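Local atomic coordinates of sepf-like protein (Archaeoglobus fulgidus, PDB entry 3ZIE), a protein that probably takes part in cell division as a SepF-like protein, SepF being a membrane anchor for the Z ring. Residues Y2-V8 / N25-I31; I17-Y22 / L51-V55. The protein carries 1 engineered substitution. One frame throughout, in Å; residues are numbered along the deposited sequence.

Contact 1. Residues Y2-V8 / N25-I31; sequences YIRVAEV and NIVVADI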
ATOM      1  N   TYR B   2      11.354   2.608  -3.018  1.00 12.55           N
ATOM      2  CA  TYR B   2      10.810   1.491  -2.303  1.00 12.15           C
ATOM      3  C   TYR B   2       9.613   1.903  -1.457  1.00 12.28           C
ATOM      4  O   TYR B   2       9.378   3.115  -1.167  1.00 12.36           O
ATOM      5  CB  TYR B   2      11.868   0.733  -1.493  1.00 15.27           C
ATOM      6  CG  TYR B   2      12.524   1.455  -0.368  1.00 16.36           C
ATOM      7  CD1 TYR B   2      11.837   1.722   0.833  1.00 19.82           C
ATOM      8  CD2 TYR B   2      13.872   1.792  -0.449  1.00 21.05           C
ATOM      9  CE1 TYR B   2      12.473   2.396   1.936  1.00 20.32           C
ATOM     10  CE2 TYR B   2      14.527   2.468   0.631  1.00 22.60           C
ATOM     11  CZ  TYR B   2      13.825   2.737   1.816  1.00 22.95           C
ATOM     12  OH  TYR B   2      14.491   3.371   2.841  1.00 23.30           O
ATOM     13  N   ILE B   3       8.892   0.887  -1.023  1.00  9.91           N
ATOM     14  CA  ILE B   3       7.741   1.062  -0.139  1.00 10.02           C
ATOM     15  C   ILE B   3       8.170   0.635   1.245  1.00  9.68           C
ATOM     16  O   ILE B   3       8.860  -0.392   1.389  1.00  9.43           O
ATOM     17  CB  ILE B   3       6.563   0.203  -0.600  1.00  9.36           C
ATOM     18  CG1 ILE B   3       6.233   0.527  -2.066  1.00 11.18           C
ATOM     19  CG2 ILE B   3       5.369   0.466   0.297  1.00  8.79           C
ATOM     20  CD1 ILE B   3       4.909  -0.176  -2.570  1.00 11.15           C
ATOM     21  N   ARG B   4       7.859   1.444   2.240  1.00  9.03           N
ATOM     22  CA  ARG B   4       8.066   1.027   3.634  1.00 10.57           C
ATOM     23  C   ARG B   4       6.774   1.125   4.459  1.00 10.30           C
ATOM     24  O   ARG B   4       5.967   2.025   4.197  1.00  9.70           O
ATOM     25  CB  ARG B   4       9.180   1.859   4.251  1.00 11.55           C
ATOM     26  CG  ARG B   4       9.807   1.259   5.557  1.00 13.47           C
ATOM     27  CD  ARG B   4      11.225   1.816   5.766  1.00 14.68           C
ATOM     28  NE  ARG B   4      11.674   1.436   7.085  1.00 13.25           N
ATOM     29  CZ  ARG B   4      12.454   2.198   7.816  1.00 14.93           C
ATOM     30  NH1 ARG B   4      12.857   3.388   7.342  1.00 12.52           N
ATOM     31  NH2 ARG B   4      12.796   1.768   9.041  1.00 15.66           N
ATOM     32  N   VAL B   5       6.593   0.227   5.433  1.00  8.71           N
ATOM     33  CA  VAL B   5       5.389   0.171   6.254  1.00  9.25           C
ATOM     34  C   VAL B   5       5.685   0.838   7.609  1.00 11.25           C
ATOM     35  O   VAL B   5       6.755   0.571   8.193  1.00 10.07           O
ATOM     36  CB  VAL B   5       4.846  -1.263   6.393  1.00 10.68           C
ATOM     37  CG1 VAL B   5       3.739  -1.333   7.443  1.00  9.88           C
ATOM     38  CG2 VAL B   5       4.318  -1.801   5.027  1.00 10.41           C
ATOM     39  N   ALA B   6       4.821   1.769   8.072  1.00 10.03           N
ATOM     40  CA  ALA B   6       5.019   2.387   9.427  1.00 11.82           C
ATOM     41  C   ALA B   6       3.930   1.902  10.383  1.00 12.90           C
ATOM     42  O   ALA B   6       2.794   1.792   9.983  1.00 14.04           O
ATOM     43  CB  ALA B   6       4.978   3.926   9.357  1.00 10.90           C
ATOM     44  N   GLU B   7       4.301   1.573  11.629  1.00 14.10           N
ATOM     45  CA  GLU B   7       3.344   1.210  12.682  1.00 13.29           C
ATOM     46  C   GLU B   7       3.236   2.447  13.545  1.00 13.31           C
ATOM     47  O   GLU B   7       4.185   2.770  14.288  1.00 13.82           O
ATOM     48  CB  GLU B   7       3.895   0.036  13.497  1.00 14.92           C
ATOM     49  CG  GLU B   7       3.895  -1.277  12.707  1.00 17.24           C
ATOM     50  CD  GLU B   7       2.515  -1.743  12.158  1.00 19.90           C
ATOM     51  OE1 GLU B   7       1.438  -1.431  12.713  1.00 22.25           O
ATOM     52  OE2 GLU B   7       2.478  -2.479  11.149  1.00 21.09           O
ATOM     53  N   VAL B   8       2.178   3.228  13.327  1.00 12.52           N
ATOM     54  CA  VAL B   8       2.107   4.571  13.938  1.00 14.14           C
ATOM     55  C   VAL B   8       1.455   4.410  15.314  1.00 15.08           C
ATOM     56  O   VAL B   8       0.259   4.062  15.391  1.00 14.93           O
ATOM     57  CB  VAL B   8       1.278   5.589  13.073  1.00 13.51           C
ATOM     58  CG1 VAL B   8       1.210   6.976  13.806  1.00 14.82           C
ATOM     59  CG2 VAL B   8       1.916   5.742  11.693  1.00 12.75           C
ATOM     60  N   ASN B  25      10.620   7.831  -1.480  1.00  8.03           N
ATOM     61  CA  ASN B  25       9.988   6.528  -1.175  1.00  8.62           C
ATOM     62  C   ASN B  25       8.504   6.649  -0.791  1.00  8.60           C
ATOM     63  O   ASN B  25       8.031   7.761  -0.500  1.00  7.21           O
ATOM     64  CB  ASN B  25      10.815   5.783  -0.122  1.00  7.75           C
ATOM     65  CG  ASN B  25      12.237   5.523  -0.603  1.00  9.59           C
ATOM     66  OD1 ASN B  25      13.239   5.738   0.141  1.00 12.09           O
ATOM     67  ND2 ASN B  25      12.357   5.081  -1.842  1.00  5.86           N
ATOM     68  N   ILE B  26       7.797   5.503  -0.783  1.00  7.62           N
ATOM     69  CA  ILE B  26       6.347   5.425  -0.503  1.00  7.01           C
ATOM     70  C   ILE B  26       6.220   4.858   0.914  1.00  8.41           C
ATOM     71  O   ILE B  26       6.961   3.918   1.286  1.00  8.21           O
ATOM     72  CB  ILE B  26       5.626   4.546  -1.523  1.00  7.78           C
ATOM     73  CG1 ILE B  26       5.694   5.226  -2.923  1.00  8.38           C
ATOM     74  CG2 ILE B  26       4.098   4.187  -1.099  1.00  7.48           C
ATOM     75  CD1 ILE B  26       5.426   4.301  -4.067  1.00  9.25           C
ATOM     76  N   VAL B  27       5.325   5.440   1.712  1.00  6.67           N
ATOM     77  CA  VAL B  27       5.062   4.912   3.047  1.00  7.01           C
ATOM     78  C   VAL B  27       3.603   4.518   3.169  1.00  7.62           C
ATOM     79  O   VAL B  27       2.708   5.311   2.797  1.00  7.26           O
ATOM     80  CB  VAL B  27       5.358   5.946   4.149  1.00  7.72           C
ATOM     81  CG1 VAL B  27       4.983   5.381   5.539  1.00  8.65           C
ATOM     82  CG2 VAL B  27       6.820   6.381   4.103  1.00  7.84           C
ATOM     83  N   VAL B  28       3.368   3.300   3.659  1.00  7.09           N
ATOM     84  CA  VAL B  28       2.027   2.862   4.005  1.00  8.42           C
ATOM     85  C   VAL B  28       2.019   2.851   5.540  1.00  9.85           C
ATOM     86  O   VAL B  28       2.786   2.138   6.197  1.00 10.58           O
ATOM     87  CB  VAL B  28       1.674   1.494   3.398  1.00  8.99           C
ATOM     88  CG1 VAL B  28       0.183   1.059   3.799  1.00 10.42           C
ATOM     89  CG2 VAL B  28       1.740   1.568   1.866  1.00  8.78           C
ATOM     90  N   ALA B  29       1.201   3.714   6.131  1.00 11.06           N
ATOM     91  CA  ALA B  29       1.196   3.871   7.604  1.00 12.40           C
ATOM     92  C   ALA B  29      -0.006   3.190   8.245  1.00 13.33           C
ATOM     93  O   ALA B  29      -1.176   3.405   7.826  1.00 13.86           O
ATOM     94  CB  ALA B  29       1.237   5.370   7.946  1.00 12.36           C
ATOM     95  N   ASP B  30       0.269   2.355   9.265  1.00 13.53           N
ATOM     96  CA  ASP B  30      -0.787   1.709  10.013  1.00 13.05           C
ATOM     97  C   ASP B  30      -1.147   2.644  11.141  1.00 12.33           C
ATOM     98  O   ASP B  30      -0.278   2.956  11.952  1.00 12.46           O
ATOM     99  CB  ASP B  30      -0.291   0.375  10.593  1.00 14.56           C
ATOM    100  CG  ASP B  30      -1.405  -0.422  11.267  1.00 18.13           C
ATOM    101  OD1 ASP B  30      -2.540   0.060  11.369  1.00 20.70           O
ATOM    102  OD2 ASP B  30      -1.171  -1.589  11.674  1.00 23.96           O
ATOM    103  N   ILE B  31      -2.394   3.127  11.161  1.00 12.86           N
ATOM    104  CA  ILE B  31      -2.840   4.017  12.254  1.00 12.59           C
ATOM    105  C   ILE B  31      -3.826   3.345  13.227  1.00 13.28           C
ATOM    106  O   ILE B  31      -4.441   4.060  14.059  1.00 12.01           O
ATOM    107  CB  ILE B  31      -3.515   5.349  11.712  1.00 13.16           C
ATOM    108  CG1 ILE B  31      -4.709   4.976  10.801  1.00 15.43           C
ATOM    109  CG2 ILE B  31      -2.362   6.299  11.169  1.00 13.00           C
ATOM    110  CD1 ILE B  31      -5.573   6.068  10.228  1.00 18.98           C
TER
HETATM  111  O   HOH W   1      -1.072   1.699  14.459  1.00 19.17           O

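Contact 2. Residues I17-Y22 / L51-V55; sequences IKREIY and LAEDV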
ATOM      1  N   ILE B  17       8.857   8.979   8.808  1.00 11.07           N
ATOM      2  CA  ILE B  17       7.942   8.963   7.620  1.00 10.87           C
ATOM      3  C   ILE B  17       8.296  10.128   6.701  1.00  9.87           C
ATOM      4  O   ILE B  17       8.408   9.987   5.461  1.00  9.88           O
ATOM      5  CB  ILE B  17       6.487   8.955   8.059  1.00  9.82           C
ATOM      6  CG1 ILE B  17       6.177   7.618   8.802  1.00 10.38           C
ATOM      7  CG2 ILE B  17       5.512   9.298   6.887  1.00  9.78           C
ATOM      8  CD1 ILE B  17       4.815   7.673   9.619  1.00 11.49           C
ATOM      9  N   LYS B  18       8.530  11.290   7.311  1.00 10.19           N
ATOM     10  CA  LYS B  18       8.879  12.470   6.506  1.00 10.56           C
ATOM     11  C   LYS B  18      10.153  12.198   5.738  1.00  9.87           C
ATOM     12  O   LYS B  18      10.235  12.506   4.538  1.00 11.10           O
ATOM     13  CB  LYS B  18       9.017  13.743   7.369  1.00 11.55           C
ATOM     14  CG  LYS B  18       7.687  14.245   7.881  1.00 14.49           C
ATOM     15  CD  LYS B  18       7.929  15.367   8.839  1.00 19.97           C
ATOM     16  CE  LYS B  18       6.714  16.274   8.899  1.00 21.37           C
ATOM     17  NZ  LYS B  18       7.004  17.410   9.877  1.00 23.45           N
ATOM     18  N   ARG B  19      11.155  11.639   6.422  1.00  9.60           N
ATOM     19  CA  ARG B  19      12.444  11.358   5.815  1.00 11.11           C
ATOM     20  C   ARG B  19      12.317  10.417   4.604  1.00  9.64           C
ATOM     21  O   ARG B  19      12.940  10.656   3.553  1.00  9.97           O
ATOM     22  CB  ARG B  19      13.439  10.759   6.835  1.00 11.39           C
ATOM     23  CG  ARG B  19      14.630  11.647   7.167  1.00 20.33           C
ATOM     24  CD  ARG B  19      15.474  11.063   8.365  1.00 24.66           C
ATOM     25  NE  ARG B  19      15.159  11.849   9.560  1.00 28.42           N
ATOM     26  CZ  ARG B  19      14.628  11.402  10.706  1.00 27.36           C
ATOM     27  NH1 ARG B  19      14.396  10.105  10.940  1.00 25.09           N
ATOM     28  NH2 ARG B  19      14.387  12.298  11.651  1.00 28.38           N
ATOM     29  N   GLU B  20      11.514   9.372   4.741  1.00  8.37           N
ATOM     30  CA  GLU B  20      11.285   8.415   3.613  1.00  8.81           C
ATOM     31  C   GLU B  20      10.608   9.058   2.384  1.00  8.53           C
ATOM     32  O   GLU B  20      11.046   8.872   1.248  1.00  9.93           O
ATOM     33  CB  GLU B  20      10.491   7.187   4.130  1.00  8.86           C
ATOM     34  CG  GLU B  20      11.320   6.330   5.074  1.00 11.94           C
ATOM     35  CD  GLU B  20      12.388   5.501   4.310  1.00 16.70           C
ATOM     36  OE1 GLU B  20      12.735   5.855   3.168  1.00 17.32           O
ATOM     37  OE2 GLU B  20      12.880   4.489   4.854  1.00 18.42           O
ATOM     38  N   ILE B  21       9.583   9.864   2.622  1.00  8.37           N
ATOM     39  CA  ILE B  21       8.892  10.625   1.565  1.00  9.15           C
ATOM     40  C   ILE B  21       9.848  11.611   0.855  1.00 10.46           C
ATOM     41  O   ILE B  21       9.890  11.657  -0.403  1.00  8.60           O
ATOM     42  CB  ILE B  21       7.602  11.358   2.153  1.00  8.92           C
ATOM     43  CG1 ILE B  21       6.553  10.316   2.591  1.00  9.75           C
ATOM     44  CG2 ILE B  21       6.996  12.333   1.101  1.00  7.85           C
ATOM     45  CD1 ILE B  21       5.880   9.518   1.392  1.00  5.64           C
ATOM     46  N   TYR B  22      10.627  12.360   1.651  1.00 10.50           N
ATOM     47  CA  TYR B  22      11.649  13.255   1.123  1.00 11.01           C
ATOM     48  C   TYR B  22      12.704  12.480   0.345  1.00 12.30           C
ATOM     49  O   TYR B  22      13.300  13.020  -0.571  1.00 14.28           O
ATOM     50  CB  TYR B  22      12.297  14.122   2.250  1.00 11.91           C
ATOM     51  CG  TYR B  22      11.385  15.274   2.714  1.00 14.87           C
ATOM     52  CD1 TYR B  22      10.957  16.224   1.824  1.00 17.19           C
ATOM     53  CD2 TYR B  22      10.949  15.392   4.038  1.00 16.96           C
ATOM     54  CE1 TYR B  22      10.090  17.277   2.210  1.00 18.57           C
ATOM     55  CE2 TYR B  22      10.079  16.468   4.435  1.00 18.40           C
ATOM     56  CZ  TYR B  22       9.659  17.377   3.493  1.00 18.52           C
ATOM     57  OH  TYR B  22       8.843  18.457   3.808  1.00 21.37           O
ATOM     58  N   LEU B  51       2.668  17.321   5.049  1.00 10.52           N
ATOM     59  CA  LEU B  51       3.754  16.665   4.292  1.00 11.09           C
ATOM     60  C   LEU B  51       3.389  16.415   2.831  1.00 10.87           C
ATOM     61  O   LEU B  51       4.154  16.797   1.942  1.00  9.96           O
ATOM     62  CB  LEU B  51       4.211  15.347   4.977  1.00 10.58           C
ATOM     63  CG  LEU B  51       5.261  14.439   4.294  1.00 13.37           C
ATOM     64  CD1 LEU B  51       6.628  15.165   4.181  1.00 14.88           C
ATOM     65  CD2 LEU B  51       5.406  13.197   5.164  1.00 12.61           C
ATOM     66  N   ALA B  52       2.259  15.767   2.576  1.00  9.97           N
ATOM     67  CA  ALA B  52       1.802  15.562   1.205  1.00 10.98           C
ATOM     68  C   ALA B  52       1.747  16.884   0.438  1.00 12.06           C
ATOM     69  O   ALA B  52       2.176  16.937  -0.720  1.00 11.88           O
ATOM     70  CB  ALA B  52       0.455  14.856   1.126  1.00  9.46           C
ATOM     71  N   GLU B  53       1.233  17.943   1.069  1.00 13.39           N
ATOM     72  CA  GLU B  53       1.150  19.252   0.381  1.00 14.98           C
ATOM     73  C   GLU B  53       2.532  19.820   0.114  1.00 13.21           C
ATOM     74  O   GLU B  53       2.816  20.400  -0.943  1.00 13.06           O
ATOM     75  CB  GLU B  53       0.290  20.238   1.195  1.00 17.05           C
ATOM     76  CG  GLU B  53      -0.781  20.837   0.339  1.00 25.09           C
ATOM     77  CD  GLU B  53      -1.771  21.658   1.141  1.00 30.90           C
ATOM     78  OE1 GLU B  53      -1.323  22.619   1.799  1.00 33.66           O
ATOM     79  OE2 GLU B  53      -3.002  21.329   1.112  1.00 34.00           O
ATOM     80  N   ASP B  54       3.405  19.662   1.087  1.00 13.20           N
ATOM     81  CA  ASP B  54       4.765  20.169   0.977  1.00 12.89           C
ATOM     82  C   ASP B  54       5.550  19.535  -0.126  1.00 11.46           C
ATOM     83  O   ASP B  54       6.416  20.197  -0.672  1.00 13.47           O
ATOM     84  CB  ASP B  54       5.569  19.984   2.264  1.00 12.95           C
ATOM     85  CG  ASP B  54       5.078  20.895   3.382  1.00 16.11           C
ATOM     86  OD1 ASP B  54       4.240  21.787   3.136  1.00 15.30           O
ATOM     87  OD2 ASP B  54       5.508  20.678   4.504  1.00 16.41           O
ATOM     88  N   VAL B  55       5.274  18.280  -0.454  1.00  9.73           N
ATOM     89  CA  VAL B  55       6.074  17.585  -1.491  1.00  8.68           C
ATOM     90  C   VAL B  55       5.296  17.413  -2.812  1.00  8.59           C
ATOM     91  O   VAL B  55       5.796  16.787  -3.760  1.00  8.64           O
ATOM     92  CB  VAL B  55       6.661  16.249  -0.961  1.00  9.55           C
ATOM     93  CG1 VAL B  55       7.447  16.454   0.333  1.00  7.96           C
ATOM     94  CG2 VAL B  55       5.578  15.205  -0.765  1.00  8.29           C
TER

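Contact 1. Residues Y2-V8 / N25-I31
Residues Tyr-2 to Val-8 and Asn-25 to Ile-31 pair as neighbouring parallel strands, the two strands of a right-handed beta-alpha-beta crossover. Six backbone hydrogen bonds join them. Tyr-2, Arg-4 and Ala-6 lend their carbonyls to the N-H groups of Ile-26, Val-28 and Asp-30. Arg-4 N, Ala-6 N and Val-8 N donate back to Ile-26 O, Val-28 O and Asp-30 O. The shortest, Asp-30 N to Ala-6 O at 2.7 Å, is almost straight, with 176° at the hydrogen. Beyond the last bond a water donates to both Val-8 O and Asp-30 O.

Apolar contacts line both faces. Ile-3 lies alongside Ile-26, pointing the same way, with Ile-3 CG1 4.1 Å from Ile-26 CB. On the other face Ala-6 CB meets Val-27 CG1 at 4.1 Å. Val-8 CG2, set beside its own backbone N, reaches Ala-29 CB at 3.8 Å.

Flat and charged groups mark the ends. The Asn-25 amide stacks over one face of the Tyr-2 ring, the planes 19° apart. The Glu-7 chain bends at chi2 (-58°), which brings OE1 within 2.8 Å of Asp-30 OD2. Like charges this close would be expected to repel, unless one carboxylate is protonated. Asp-30 OD1 accepts from Ala-32 N.

Helix 14-22 packs on the face of Ala-6 and Val-27, and its Glu-20 makes a salt bridge with Arg-4 and probably a hydrogen bond with Tyr-2 OH. Strand 66-70 flanks 26-30 antiparallel. Strand 2-7 is outermost within its chain, but the second subunit continues the sheet beyond it.

Contact 2. Residues I17-Y22 / L51-V55
Leu-51 fits as a knob into a hole formed by Ile-17, Lys-18, Ile-21 and Tyr-22. This joins helices 14-22 and 38-55 of the alpha/beta fold side by side. The short segments run nearly the same way, 24° apart, with their axes 11.0 Å from each other.

The two methyls of Leu-51 divide the hole. CG stands anti to the backbone N (chi1 175°), and the branch spreads toward the other helix. CD2 meets the aliphatic part of Lys-18, 3.7 Å from its CG, and also Ile-21 CG1 at 4.0 Å. CD1 turns to the Tyr-22 ring and lies 3.7 Å from CE2.

One turn further on, Val-55 makes the second set of contacts. Its CG2 touches Ile-21 CG2 at 3.7 Å, the two side chains crossing at about a right angle. No hydrogen bond spans the two segments; the contact between them is mainly apolar. Lys-18 NZ and Asp-54 OD2 carry opposite charges but stay 6.5 Å apart.

Backbone bonds within each helix set the spacing of these groups. Tyr-22 N donates to Lys-18 O, and Val-55 N donates to Leu-51 O. Val-55 O accepts from Thr-72 OG1. Beneath the pair, Met-69 of strand 66-70 touches Ile-17, Ile-21 and Leu-51, joining the helices to the sheet. Ile-81 of the second subunit packs on Ile-17.

Tyr-22, an exposed residue, meets Leu-51 and Val-55 obliquely with its ring. Its CE1 comes within 3.3 Å of Val-55 CG1, a tight approach, while its OH ends 3.9 Å from Asp-54 CB.

From the N terminus the chain runs through strand 2-7 into helix 14-22, then into strand 26-30. Contact 1 closes this first loop by pairing the two strands. The first helix of contact 2, 14-22, lies inside that loop. Its partner comes later, at the end of helix 38-55, so the contacts cross along the chain and do not nest. Contact 2 closes the longer loop and brings the two helices together on one face of the sheet. The contacts touch where Ile-17 CD1 packs on Ala-6 CB and Glu-20 CB on Val-27 CG2. Both also reach the second subunit.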